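Local coordinates for uncharacterized protein (Staphylococcus aureus subsp. aureus, PDB 4H0A), which is of unknown function but belongs to the CAP family of cysteine-rich secretory proteins, with a CAP-associated N-terminal region as well as a CAP domain, at residues A59-P64 with N202-I207; I90-A95 with S168-T173; N237-A242 with D310-Y315; A272-Y277 with S297-S302. All coordinates share one frame; numbering follows the deposited sequence.

Interaction 1 (A59-P64 with N202-I207). With EDO (1,2-ethanediol), chain D.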
loop_
_atom_site.group_PDB
_atom_site.type_symbol
_atom_site.label_atom_id
_atom_site.label_comp_id
_atom_site.label_asym_id
_atom_site.label_seq_id
_atom_site.Cartn_x
_atom_site.Cartn_y
_atom_site.Cartn_z
ATOM N N ALA A 59 -2.652 17.915 -8.584
ATOM C CA ALA A 59 -2.065 16.858 -7.768
ATOM C C ALA A 59 -0.651 17.232 -7.343
ATOM O O ALA A 59 0.021 18.029 -8.005
ATOM C CB ALA A 59 -2.051 15.541 -8.533
ATOM N N ASP A 60 -0.210 16.665 -6.224
ATOM C CA ASP A 60 1.127 16.932 -5.694
ATOM C C ASP A 60 2.199 16.250 -6.532
ATOM O O ASP A 60 3.288 16.789 -6.701
ATOM C CB ASP A 60 1.215 16.449 -4.236
ATOM C CG ASP A 60 0.301 17.254 -3.326
ATOM O OD1 ASP A 60 0.532 18.469 -3.178
ATOM O OD2 ASP A 60 -0.690 16.688 -2.832
ATOM N N ARG A 61 1.870 15.074 -7.058
ATOM C CA ARG A 61 2.775 14.214 -7.798
ATOM C C ARG A 61 1.976 13.450 -8.852
ATOM O O ARG A 61 0.894 12.967 -8.518
ATOM C CB ARG A 61 3.352 13.231 -6.735
ATOM C CG ARG A 61 4.631 12.560 -7.050
ATOM C CD ARG A 61 5.373 12.056 -5.829
ATOM N NE ARG A 61 4.575 11.247 -4.887
ATOM C CZ ARG A 61 4.598 9.920 -4.757
ATOM N NH1 ARG A 61 5.324 9.173 -5.578
ATOM N NH2 ARG A 61 3.882 9.328 -3.804
ATOM N N VAL A 62 2.471 13.343 -10.100
ATOM C CA VAL A 62 1.818 12.552 -11.161
ATOM C C VAL A 62 2.900 11.747 -11.829
ATOM O O VAL A 62 3.902 12.335 -12.226
ATOM C CB VAL A 62 1.049 13.402 -12.198
ATOM C CG1 VAL A 62 0.423 12.521 -13.291
ATOM C CG2 VAL A 62 -0.010 14.273 -11.515
ATOM N N TYR A 63 2.722 10.419 -11.960
ATOM C CA TYR A 63 3.753 9.567 -12.544
ATOM C C TYR A 63 3.185 8.305 -13.180
ATOM O O TYR A 63 2.198 7.751 -12.695
ATOM C CB TYR A 63 4.768 9.153 -11.460
ATOM C CG TYR A 63 4.130 8.587 -10.210
ATOM C CD1 TYR A 63 3.660 9.423 -9.205
ATOM C CD2 TYR A 63 4.003 7.212 -10.026
ATOM C CE1 TYR A 63 3.059 8.910 -8.057
ATOM C CE2 TYR A 63 3.424 6.687 -8.873
ATOM C CZ TYR A 63 2.946 7.540 -7.890
ATOM O OH TYR A 63 2.358 7.010 -6.759
ATOM N N PRO A 64 3.857 7.789 -14.218
ATOM C CA PRO A 64 3.395 6.536 -14.817
ATOM C C PRO A 64 3.870 5.322 -14.029
ATOM O O PRO A 64 4.891 5.371 -13.347
ATOM C CB PRO A 64 4.062 6.550 -16.196
ATOM C CG PRO A 64 5.347 7.288 -15.973
ATOM C CD PRO A 64 5.067 8.310 -14.907
ATOM N N ASN A 202 10.096 3.022 -9.898
ATOM C CA ASN A 202 10.872 2.755 -8.669
ATOM C C ASN A 202 11.041 3.997 -7.761
ATOM O O ASN A 202 10.676 3.914 -6.592
ATOM C CB ASN A 202 12.252 2.171 -9.001
ATOM C CG ASN A 202 12.247 0.728 -9.455
ATOM O OD1 ASN A 202 11.290 -0.025 -9.243
ATOM N ND2 ASN A 202 13.351 0.306 -10.072
ATOM N N PRO A 203 11.532 5.160 -8.228
ATOM C CA PRO A 203 11.671 6.300 -7.293
ATOM C C PRO A 203 10.331 6.778 -6.720
ATOM O O PRO A 203 10.297 7.235 -5.587
ATOM C CB PRO A 203 12.340 7.398 -8.143
ATOM C CG PRO A 203 12.195 6.963 -9.549
ATOM C CD PRO A 203 12.073 5.481 -9.565
ATOM N N ASN A 204 9.232 6.690 -7.488
ATOM C CA ASN A 204 7.924 7.134 -6.983
ATOM C C ASN A 204 7.325 6.106 -6.017
ATOM O O ASN A 204 6.605 6.512 -5.100
ATOM C CB ASN A 204 6.977 7.448 -8.123
ATOM C CG ASN A 204 7.250 8.823 -8.646
ATOM O OD1 ASN A 204 6.945 9.798 -7.962
ATOM N ND2 ASN A 204 7.957 8.942 -9.765
ATOM N N GLN A 205 7.625 4.795 -6.188
ATOM C CA GLN A 205 7.151 3.784 -5.235
ATOM C C GLN A 205 7.860 4.006 -3.908
ATOM O O GLN A 205 7.257 3.811 -2.863
ATOM C CB GLN A 205 7.389 2.343 -5.732
ATOM C CG GLN A 205 6.601 1.925 -6.979
ATOM C CD GLN A 205 5.114 2.126 -6.863
ATOM O OE1 GLN A 205 4.518 2.933 -7.580
ATOM N NE2 GLN A 205 4.480 1.378 -5.981
ATOM N N LEU A 206 9.150 4.418 -3.955
ATOM C CA LEU A 206 9.906 4.698 -2.732
ATOM C C LEU A 206 9.281 5.897 -1.999
ATOM O O LEU A 206 9.138 5.851 -0.778
ATOM C CB LEU A 206 11.396 4.976 -3.048
ATOM C CG LEU A 206 12.272 5.420 -1.866
ATOM C CD1 LEU A 206 12.237 4.377 -0.730
ATOM C CD2 LEU A 206 13.698 5.670 -2.318
ATOM N N ILE A 207 8.893 6.964 -2.741
ATOM C CA ILE A 207 8.255 8.135 -2.123
ATOM C C ILE A 207 6.909 7.716 -1.521
ATOM O O ILE A 207 6.588 8.146 -0.419
ATOM C CB ILE A 207 8.103 9.323 -3.122
ATOM C CG1 ILE A 207 9.496 9.879 -3.487
ATOM C CG2 ILE A 207 7.236 10.452 -2.503
ATOM C CD1 ILE A 207 9.541 10.573 -4.830
HETATM C C1 EDO D . 7.152 12.454 -11.165
HETATM O O1 EDO D . 8.112 11.394 -11.514
HETATM C C2 EDO D . 6.548 12.380 -9.749
HETATM O O2 EDO D . 7.531 12.421 -8.668
HETATM O O HOH W 1 2.761 4.520 -5.689
#

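Interaction 2 (I90-A95 with S168-T173). With EDO (1,2-ethanediol), chain C.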
loop_
_atom_site.group_PDB
_atom_site.type_symbol
_atom_site.label_atom_id
_atom_site.label_comp_id
_atom_site.label_asym_id
_atom_site.label_seq_id
_atom_site.Cartn_x
_atom_site.Cartn_y
_atom_site.Cartn_z
ATOM N N ILE A 90 -10.507 7.325 -13.666
ATOM C CA ILE A 90 -10.077 6.833 -12.364
ATOM C C ILE A 90 -10.463 5.354 -12.242
ATOM O O ILE A 90 -11.640 5.018 -12.407
ATOM C CB ILE A 90 -10.697 7.675 -11.226
ATOM C CG1 ILE A 90 -10.203 9.151 -11.307
ATOM C CG2 ILE A 90 -10.367 7.058 -9.841
ATOM C CD1 ILE A 90 -11.056 10.139 -10.447
ATOM N N VAL A 91 -9.478 4.474 -11.978
ATOM C CA VAL A 91 -9.737 3.031 -11.809
ATOM C C VAL A 91 -9.459 2.580 -10.368
ATOM O O VAL A 91 -9.791 1.447 -10.024
ATOM C CB VAL A 91 -8.935 2.165 -12.807
ATOM C CG1 VAL A 91 -9.345 2.468 -14.248
ATOM C CG2 VAL A 91 -7.428 2.338 -12.629
ATOM N N SER A 92 -8.824 3.429 -9.542
ATOM C CA SER A 92 -8.511 3.056 -8.174
ATOM C C SER A 92 -8.236 4.269 -7.331
ATOM O O SER A 92 -7.673 5.243 -7.836
ATOM C CB SER A 92 -7.282 2.156 -8.154
ATOM O OG SER A 92 -6.919 1.798 -6.835
ATOM N N VAL A 93 -8.609 4.203 -6.039
ATOM C CA VAL A 93 -8.322 5.266 -5.079
ATOM C C VAL A 93 -7.943 4.638 -3.758
ATOM O O VAL A 93 -8.795 4.018 -3.125
ATOM C CB VAL A 93 -9.477 6.285 -4.869
ATOM C CG1 VAL A 93 -9.052 7.379 -3.872
ATOM C CG2 VAL A 93 -9.910 6.913 -6.190
ATOM N N TYR A 94 -6.684 4.796 -3.338
ATOM C CA TYR A 94 -6.240 4.394 -2.005
ATOM C C TYR A 94 -6.471 5.625 -1.129
ATOM O O TYR A 94 -6.026 6.699 -1.518
ATOM C CB TYR A 94 -4.762 3.958 -2.023
ATOM C CG TYR A 94 -4.183 3.811 -0.634
ATOM C CD1 TYR A 94 -4.410 2.666 0.119
ATOM C CD2 TYR A 94 -3.498 4.864 -0.032
ATOM C CE1 TYR A 94 -3.918 2.546 1.419
ATOM C CE2 TYR A 94 -3.025 4.765 1.272
ATOM C CZ TYR A 94 -3.239 3.605 1.994
ATOM O OH TYR A 94 -2.766 3.522 3.275
ATOM N N ALA A 95 -7.187 5.512 -0.004
ATOM C CA ALA A 95 -7.460 6.690 0.829
ATOM C C ALA A 95 -7.208 6.423 2.285
ATOM O O ALA A 95 -7.579 5.367 2.786
ATOM C CB ALA A 95 -8.909 7.125 0.649
ATOM N N SER A 168 -7.268 2.097 6.351
ATOM C CA SER A 168 -7.339 2.698 5.028
ATOM C C SER A 168 -8.272 1.881 4.153
ATOM O O SER A 168 -8.613 0.749 4.507
ATOM C CB SER A 168 -5.934 2.739 4.421
ATOM O OG SER A 168 -5.320 1.461 4.426
ATOM N N VAL A 169 -8.728 2.458 3.045
ATOM C CA VAL A 169 -9.600 1.755 2.098
ATOM C C VAL A 169 -9.118 2.038 0.694
ATOM O O VAL A 169 -8.761 3.179 0.390
ATOM C CB VAL A 169 -11.093 2.151 2.241
ATOM C CG1 VAL A 169 -11.966 1.382 1.241
ATOM C CG2 VAL A 169 -11.588 1.943 3.672
ATOM N N ARG A 170 -9.122 1.019 -0.170
ATOM C CA ARG A 170 -8.820 1.209 -1.578
ATOM C C ARG A 170 -10.024 0.776 -2.366
ATOM O O ARG A 170 -10.383 -0.400 -2.307
ATOM C CB ARG A 170 -7.565 0.452 -2.051
ATOM C CG ARG A 170 -7.397 0.501 -3.591
ATOM C CD ARG A 170 -5.967 0.292 -4.025
ATOM N NE ARG A 170 -5.491 -1.046 -3.686
ATOM C CZ ARG A 170 -4.218 -1.428 -3.735
ATOM N NH1 ARG A 170 -3.276 -0.579 -4.139
ATOM N NH2 ARG A 170 -3.877 -2.662 -3.395
ATOM N N PHE A 171 -10.682 1.720 -3.068
ATOM C CA PHE A 171 -11.790 1.383 -3.963
ATOM C C PHE A 171 -11.173 1.178 -5.328
ATOM O O PHE A 171 -10.355 2.010 -5.730
ATOM C CB PHE A 171 -12.860 2.473 -3.983
ATOM C CG PHE A 171 -13.711 2.508 -2.737
ATOM C CD1 PHE A 171 -13.361 3.310 -1.663
ATOM C CD2 PHE A 171 -14.905 1.795 -2.669
ATOM C CE1 PHE A 171 -14.172 3.378 -0.531
ATOM C CE2 PHE A 171 -15.713 1.865 -1.537
ATOM C CZ PHE A 171 -15.341 2.653 -0.474
ATOM N N LEU A 172 -11.510 0.091 -6.036
ATOM C CA LEU A 172 -10.899 -0.154 -7.344
ATOM C C LEU A 172 -11.756 -1.046 -8.233
ATOM O O LEU A 172 -12.647 -1.746 -7.756
ATOM C CB LEU A 172 -9.481 -0.758 -7.195
ATOM C CG LEU A 172 -9.327 -2.244 -6.776
ATOM C CD1 LEU A 172 -7.853 -2.599 -6.648
ATOM C CD2 LEU A 172 -10.037 -2.547 -5.450
ATOM N N THR A 173 -11.476 -1.003 -9.542
ATOM C CA THR A 173 -12.199 -1.818 -10.513
ATOM C C THR A 173 -11.627 -3.222 -10.550
ATOM O O THR A 173 -10.505 -3.457 -10.103
ATOM C CB THR A 173 -12.131 -1.197 -11.911
ATOM O OG1 THR A 173 -10.778 -1.229 -12.360
ATOM C CG2 THR A 173 -12.667 0.228 -11.945
HETATM C C1 EDO C . -1.829 2.412 -5.147
HETATM O O1 EDO C . -3.210 2.305 -4.852
HETATM C C2 EDO C . -1.738 2.215 -6.684
HETATM O O2 EDO C . -0.397 2.244 -7.110
HETATM O O HOH W 2 -2.417 1.153 4.631
#

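Interaction 3 (N237-A242 with D310-Y315)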
loop_
_atom_site.group_PDB
_atom_site.type_symbol
_atom_site.label_atom_id
_atom_site.label_comp_id
_atom_site.label_asym_id
_atom_site.label_seq_id
_atom_site.Cartn_x
_atom_site.Cartn_y
_atom_site.Cartn_z
ATOM N N ASN A 237 22.436 0.139 -1.529
ATOM C CA ASN A 237 23.612 -0.743 -1.614
ATOM C C ASN A 237 23.331 -2.087 -1.003
ATOM O O ASN A 237 23.747 -3.104 -1.561
ATOM C CB ASN A 237 24.840 -0.135 -0.913
ATOM C CG ASN A 237 25.624 0.797 -1.780
ATOM O OD1 ASN A 237 25.547 0.746 -3.006
ATOM N ND2 ASN A 237 26.410 1.665 -1.174
ATOM N N ASN A 238 22.632 -2.108 0.137
ATOM C CA ASN A 238 22.300 -3.361 0.814
ATOM C C ASN A 238 21.401 -4.199 -0.082
ATOM O O ASN A 238 21.616 -5.400 -0.222
ATOM C CB ASN A 238 21.625 -3.093 2.168
ATOM C CG ASN A 238 21.522 -4.282 3.077
ATOM O OD1 ASN A 238 22.157 -5.325 2.875
ATOM N ND2 ASN A 238 20.754 -4.128 4.141
ATOM N N LEU A 239 20.459 -3.549 -0.759
ATOM C CA LEU A 239 19.546 -4.250 -1.650
ATOM C C LEU A 239 20.254 -4.758 -2.897
ATOM O O LEU A 239 20.048 -5.904 -3.295
ATOM C CB LEU A 239 18.395 -3.325 -2.048
ATOM C CG LEU A 239 17.185 -3.982 -2.666
ATOM C CD1 LEU A 239 16.701 -5.135 -1.802
ATOM C CD2 LEU A 239 16.065 -2.971 -2.828
ATOM N N TYR A 240 21.098 -3.911 -3.500
ATOM C CA TYR A 240 21.887 -4.275 -4.674
ATOM C C TYR A 240 22.852 -5.428 -4.343
ATOM O O TYR A 240 22.948 -6.378 -5.122
ATOM C CB TYR A 240 22.673 -3.052 -5.179
ATOM C CG TYR A 240 23.325 -3.264 -6.524
ATOM C CD1 TYR A 240 24.593 -3.821 -6.624
ATOM C CD2 TYR A 240 22.682 -2.892 -7.700
ATOM C CE1 TYR A 240 25.197 -4.030 -7.861
ATOM C CE2 TYR A 240 23.277 -3.085 -8.944
ATOM C CZ TYR A 240 24.545 -3.639 -9.021
ATOM O OH TYR A 240 25.125 -3.825 -10.256
ATOM N N GLU A 241 23.554 -5.349 -3.192
ATOM C CA GLU A 241 24.503 -6.395 -2.773
ATOM C C GLU A 241 23.793 -7.695 -2.406
ATOM O O GLU A 241 24.355 -8.765 -2.631
ATOM C CB GLU A 241 25.373 -5.938 -1.582
ATOM C CG GLU A 241 26.511 -5.009 -1.976
ATOM C CD GLU A 241 27.719 -5.708 -2.576
ATOM O OE1 GLU A 241 28.359 -6.514 -1.861
ATOM O OE2 GLU A 241 28.036 -5.438 -3.757
ATOM N N ALA A 242 22.585 -7.613 -1.819
ATOM C CA ALA A 242 21.825 -8.802 -1.425
ATOM C C ALA A 242 21.351 -9.613 -2.644
ATOM O O ALA A 242 21.284 -10.841 -2.553
ATOM C CB ALA A 242 20.630 -8.405 -0.571
ATOM N N ASP A 310 14.776 1.857 -0.264
ATOM C CA ASP A 310 14.963 1.675 -1.690
ATOM C C ASP A 310 13.908 0.726 -2.225
ATOM O O ASP A 310 13.417 -0.129 -1.495
ATOM C CB ASP A 310 16.367 1.138 -2.008
ATOM C CG ASP A 310 16.710 1.203 -3.493
ATOM O OD1 ASP A 310 16.288 2.171 -4.163
ATOM O OD2 ASP A 310 17.392 0.296 -3.977
ATOM N N VAL A 311 13.519 0.934 -3.480
ATOM C CA VAL A 311 12.594 0.065 -4.201
ATOM C C VAL A 311 13.235 -0.261 -5.538
ATOM O O VAL A 311 13.505 0.661 -6.296
ATOM C CB VAL A 311 11.194 0.712 -4.391
ATOM C CG1 VAL A 311 10.271 -0.208 -5.205
ATOM C CG2 VAL A 311 10.572 1.069 -3.045
HETATM N N MSE A 312 13.515 -1.533 -5.829
HETATM C CA MSE A 312 14.009 -1.884 -7.158
HETATM C C MSE A 312 13.405 -3.198 -7.572
HETATM O O MSE A 312 13.619 -4.222 -6.918
HETATM C CB MSE A 312 15.539 -1.887 -7.327
HETATM C CG MSE A 312 16.331 -2.309 -6.129
HETATM SE SE MSE A 312 18.248 -2.453 -6.588
HETATM C CE MSE A 312 18.573 -0.599 -7.217
ATOM N N ARG A 313 12.595 -3.126 -8.654
ATOM C CA ARG A 313 11.883 -4.226 -9.289
ATOM C C ARG A 313 10.914 -4.856 -8.272
ATOM O O ARG A 313 9.978 -4.166 -7.844
ATOM C CB ARG A 313 12.859 -5.247 -9.927
ATOM N N ASP A 314 11.179 -6.096 -7.826
ATOM C CA ASP A 314 10.309 -6.832 -6.920
ATOM C C ASP A 314 10.577 -6.529 -5.433
ATOM O O ASP A 314 9.743 -6.900 -4.605
ATOM C CB ASP A 314 10.491 -8.341 -7.195
ATOM C CG ASP A 314 9.721 -8.843 -8.402
ATOM O OD1 ASP A 314 9.391 -8.017 -9.287
ATOM O OD2 ASP A 314 9.459 -10.067 -8.471
ATOM N N TYR A 315 11.695 -5.856 -5.080
ATOM C CA TYR A 315 12.044 -5.637 -3.677
ATOM C C TYR A 315 11.736 -4.238 -3.127
ATOM O O TYR A 315 11.873 -3.237 -3.824
ATOM C CB TYR A 315 13.531 -5.900 -3.459
ATOM C CG TYR A 315 13.927 -7.360 -3.445
ATOM C CD1 TYR A 315 14.071 -8.052 -2.246
ATOM C CD2 TYR A 315 14.263 -8.023 -4.620
ATOM C CE1 TYR A 315 14.486 -9.384 -2.221
ATOM C CE2 TYR A 315 14.682 -9.353 -4.609
ATOM C CZ TYR A 315 14.800 -10.031 -3.405
ATOM O OH TYR A 315 15.194 -11.353 -3.363
#

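Interaction 4 (A272-Y277 with S297-S302)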
loop_
_atom_site.group_PDB
_atom_site.type_symbol
_atom_site.label_atom_id
_atom_site.label_comp_id
_atom_site.label_asym_id
_atom_site.label_seq_id
_atom_site.Cartn_x
_atom_site.Cartn_y
_atom_site.Cartn_z
ATOM N N ALA A 272 16.870 -0.761 12.667
ATOM C CA ALA A 272 16.188 -1.975 12.218
ATOM C C ALA A 272 15.845 -1.851 10.747
ATOM O O ALA A 272 16.054 -0.787 10.161
ATOM C CB ALA A 272 14.938 -2.214 13.043
ATOM N N GLN A 273 15.336 -2.931 10.139
ATOM C CA GLN A 273 15.025 -2.931 8.717
ATOM C C GLN A 273 13.823 -3.803 8.396
ATOM O O GLN A 273 13.726 -4.920 8.895
ATOM C CB GLN A 273 16.245 -3.444 7.942
ATOM C CG GLN A 273 16.099 -3.427 6.423
ATOM C CD GLN A 273 17.327 -3.947 5.717
ATOM O OE1 GLN A 273 18.299 -4.408 6.331
ATOM N NE2 GLN A 273 17.293 -3.905 4.396
ATOM N N ASN A 274 12.944 -3.302 7.516
ATOM C CA ASN A 274 11.798 -4.038 7.004
ATOM C C ASN A 274 12.055 -4.291 5.544
ATOM O O ASN A 274 12.507 -3.380 4.847
ATOM C CB ASN A 274 10.498 -3.263 7.210
ATOM C CG ASN A 274 9.936 -3.354 8.598
ATOM O OD1 ASN A 274 10.524 -3.957 9.484
ATOM N ND2 ASN A 274 8.800 -2.720 8.831
ATOM N N VAL A 275 11.810 -5.520 5.079
ATOM C CA VAL A 275 12.029 -5.898 3.683
ATOM C C VAL A 275 10.802 -6.652 3.169
ATOM O O VAL A 275 10.127 -7.331 3.945
ATOM C CB VAL A 275 13.325 -6.746 3.508
ATOM C CG1 VAL A 275 13.594 -7.045 2.035
ATOM C CG2 VAL A 275 14.528 -6.051 4.134
ATOM N N GLY A 276 10.534 -6.513 1.874
ATOM C CA GLY A 276 9.441 -7.190 1.187
ATOM C C GLY A 276 9.852 -7.616 -0.207
ATOM O O GLY A 276 10.594 -6.880 -0.860
ATOM N N TYR A 277 9.385 -8.800 -0.677
ATOM C CA TYR A 277 9.714 -9.335 -2.008
ATOM C C TYR A 277 8.464 -9.594 -2.879
ATOM O O TYR A 277 7.439 -10.050 -2.385
ATOM C CB TYR A 277 10.517 -10.645 -1.868
ATOM C CG TYR A 277 10.845 -11.299 -3.196
ATOM C CD1 TYR A 277 11.591 -10.628 -4.159
ATOM C CD2 TYR A 277 10.360 -12.564 -3.514
ATOM C CE1 TYR A 277 11.865 -11.205 -5.400
ATOM C CE2 TYR A 277 10.635 -13.156 -4.747
ATOM C CZ TYR A 277 11.385 -12.470 -5.691
ATOM O OH TYR A 277 11.674 -13.027 -6.918
ATOM N N SER A 297 5.988 -3.466 14.673
ATOM C CA SER A 297 6.649 -2.784 15.796
ATOM C C SER A 297 7.715 -1.793 15.316
ATOM O O SER A 297 7.882 -0.753 15.944
ATOM C CB SER A 297 7.252 -3.786 16.787
ATOM O OG SER A 297 8.410 -4.447 16.304
ATOM N N ARG A 298 8.394 -2.080 14.191
ATOM C CA ARG A 298 9.390 -1.159 13.633
ATOM C C ARG A 298 8.710 0.056 12.991
ATOM O O ARG A 298 9.138 1.182 13.240
ATOM C CB ARG A 298 10.291 -1.862 12.603
ATOM C CG ARG A 298 11.251 -2.861 13.239
ATOM C CD ARG A 298 11.657 -3.944 12.265
ATOM N NE ARG A 298 12.509 -4.959 12.881
ATOM C CZ ARG A 298 12.841 -6.120 12.319
ATOM N NH1 ARG A 298 12.390 -6.436 11.103
ATOM N NH2 ARG A 298 13.608 -6.985 12.972
ATOM N N LEU A 299 7.658 -0.166 12.171
ATOM C CA LEU A 299 6.914 0.936 11.532
ATOM C C LEU A 299 6.326 1.893 12.562
ATOM O O LEU A 299 6.365 3.102 12.366
ATOM C CB LEU A 299 5.752 0.408 10.668
ATOM C CG LEU A 299 6.071 -0.162 9.296
ATOM C CD1 LEU A 299 4.864 -0.884 8.738
ATOM C CD2 LEU A 299 6.501 0.922 8.331
ATOM N N LEU A 300 5.765 1.344 13.648
ATOM C CA LEU A 300 5.109 2.124 14.701
ATOM C C LEU A 300 5.988 2.317 15.939
ATOM O O LEU A 300 5.459 2.519 17.033
ATOM C CB LEU A 300 3.809 1.407 15.106
ATOM C CG LEU A 300 2.885 1.005 13.959
ATOM C CD1 LEU A 300 1.703 0.227 14.484
ATOM C CD2 LEU A 300 2.441 2.227 13.153
ATOM N N ASN A 301 7.315 2.311 15.777
ATOM C CA ASN A 301 8.210 2.505 16.909
ATOM C C ASN A 301 8.280 3.993 17.255
ATOM O O ASN A 301 8.657 4.800 16.405
ATOM C CB ASN A 301 9.598 1.976 16.580
ATOM C CG ASN A 301 10.409 1.658 17.796
ATOM O OD1 ASN A 301 10.377 2.387 18.787
ATOM N ND2 ASN A 301 11.177 0.579 17.741
ATOM N N SER A 302 7.923 4.359 18.492
ATOM C CA SER A 302 7.968 5.754 18.926
ATOM C C SER A 302 9.406 6.286 19.044
ATOM O O SER A 302 9.599 7.497 18.962
ATOM C CB SER A 302 7.263 5.915 20.270
ATOM O OG SER A 302 7.822 5.056 21.252
#

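Interaction 1 (A59-P64 with N202-I207)
Asn204 OD1 is gripped by two donors. Arg61 NH1 reaches Asn204 OD1 at 2.9 Å, in the carbonyl plane and on a lone pair, with an N-H...O angle of 160°. The second donor is O2 of a bound 1,2-ethanediol, 2.8 Å from Asn204 OD1. The same diol takes a hydrogen bond from Asn204 ND2 through its O1, so both ends of the amide are held. Arg61 NH1 also binds the backbone O of Asn204 at 3.0 Å, in a less straight bond. The guanidinium and the amide lie nearly coplanar. Ile207 CG2 sits over the centre of one guanidinium face, 3.5 Å from Arg61 CZ, and Tyr63 CE1 lies toward the rim of the opposite face. Edge strand 61-65 of the seven-stranded antiparallel sheet thus meets helix 201-219, linking the CAP-associated N-terminal region to a helix that runs into the CAP family region. Tyr63 stacks on Asn204, with ring and amide planes only 3° apart. Asn204 CB stands 3.6 Å from the centroid of the Tyr63 ring, a CH-pi contact over the face. The Tyr63 ring is placed there by chi1 of 50°, which sets CG between the backbone N and the carbonyl carbon. A water between Tyr63 OH and Gln205 OE1 is less certain, as both side chains have a second conformer. Arg61 NH2 has further partners in a salt bridge to Glu211 and a hydrogen bond to Ser208.

Interaction 2 (I90-A95 with S168-T173)
Tyr94 and Arg170 stand side by side on one face of the sheet, across a non-hydrogen-bonded pair. Arg170 CB lies at the edge of the Tyr94 ring, near its plane. The ring runs along the strand toward Ser168, whose CB is 3.5 Å from Tyr94 OH. A water joins the two hydroxyls, 2.8 Å from Tyr94 OH and 2.9 Å from Ser168 OG. Ser92 and Leu172 form the next pair on this face. With chi1 at 178°, Ser92 OG is turned away from the backbone N and onto the Arg170 chain, 3.3 Å from Arg170 CD. Arg170 then bends at chi3. Arg170 NH1 donates to O1 of a bound 1,2-ethanediol at 3.0 Å, with the diol near the guanidinium plane. The charge is answered by Asp281 in a salt bridge, and Arg170 NE binds Gln156. Val93 with Phe171 and Ala95 with Val169 occupy the other face. There loop residues pack on three of them: Val41 on Phe171, Val102 on Ala95 and Leu105 on Val169. The backbones are joined by five hydrogen bonds, among them Val93 N to Phe171 O at 2.8 Å. Thr173 N closes the run on Val91 O at 3.0 Å, and its side chain weakly caps Met176 N in the following helix. Val91 and Ser92 both face Ser84 on strand 79-86 in a classic beta bulge, within the seven-stranded antiparallel sheet of the CAP-associated N-terminal region.

Interaction 3 (N237-A242 with D310-Y315)
Leu239 fills the tight part of this contact. Leu239 CD2 presses on Met312 CG at 3.4 Å, closer than usual carbon-carbon contact. Leu239 CD1 rests 3.7 Å from Tyr315 CB and meets the Tyr315 ring obliquely. A chi1 of -165° carries the leucine branch out from the helix, and its two methyls part to reach Met312 and Tyr315. Leu239 CD2 also touches the carboxylate of Asp310, with Asp310 OD2 at 3.7 Å. No hydrogen bond crosses between the segments. Phe252 packs on Leu239 from a loop, and Tyr315 also meets the ring of Tyr277.

The outer side is much looser. Met312 is present as selenomethionine, and Met312 SE comes only within 4.4 Å of Tyr240 N. Tyr240 is exposed and lies at the margin of the contact.

Val311 points away from helix 229-242 and packs on Gln205 and Leu206 of helix 201-219. Met312 and Tyr315 pair through two backbone hydrogen bonds, each 3.1 Å between N and O, around a type II' turn. Helices 229-242 and 201-219 thus pack on residues of strand 306-312, at the tip of a two-residue beta hairpin in the alpha-beta-alpha sandwich of the CAP fold.

Interaction 4 (A272-Y277 with S297-S302)
The Arg298 guanidinium has Asn274 OD1 at its edge, in its plane. Over one face, toward the rim, lies the backbone N of Gln273, 4.3 Å above the plane. The Ala272 methyl approaches obliquely, with Ala272 CB 3.7 Å from Arg298 NE. The Asn274 amide is turned 49° against the guanidinium. Arg298 NH1 points straight at Asn274 OD1 (172°), but the distance is 3.5 Å and the hydrogen bond is weak. Arg298 NH1 is closer to Gln273 O, at 3.0 Å, yet the angle there is too poor for a hydrogen bond. The Arg298 chain is extended from CG to NE and runs slantwise over Asn274. Arg298 CD packs tightly on Asn274 OD1, also at 3.0 Å. Asn274 ND2 faces the other way. Asn274 ND2 lies 3.8 Å from Leu299 CG and donates to His295 O, so the amide is anchored to the backbone of helix 293-299 itself. With chi1 of -80°, CG of Asn274 sits beside the backbone N, which swings the amide toward that helix. Gln273 points away from it, and its NE2 binds Ser317. Phe320 of strand 315-322 packs on Asn274, Arg298 and Leu299. Trp289 of helix 282-290 covers Asn274 and Leu299, and Phe7 near the N terminus touches Arg298. Helix 293-299 therefore ends against strand 270-277, which runs between strands 9-11 and 315-322.

Overall arrangement
Interactions 2 and 4 are buried, interaction 1 is partly buried and interaction 3 lies at the surface. Interaction 2 belongs to the N-terminal sheet and rests mainly on backbone hydrogen bonds. Interaction 1 reaches the edge of that sheet and uses an arginine-asparagine grip to join it to helix 201-219. The same helix touches strand 306-312, so interactions 1 and 3 meet through Asn202 and Leu206. Interactions 3 and 4 share the CAP sheet and touch where the Tyr277 and Tyr315 rings meet. Interaction 3 is mostly apolar, while interaction 4 packs an arginine against an amide with one weak bond. Interactions 2 and 3 lie on opposite sides of the chain's centre.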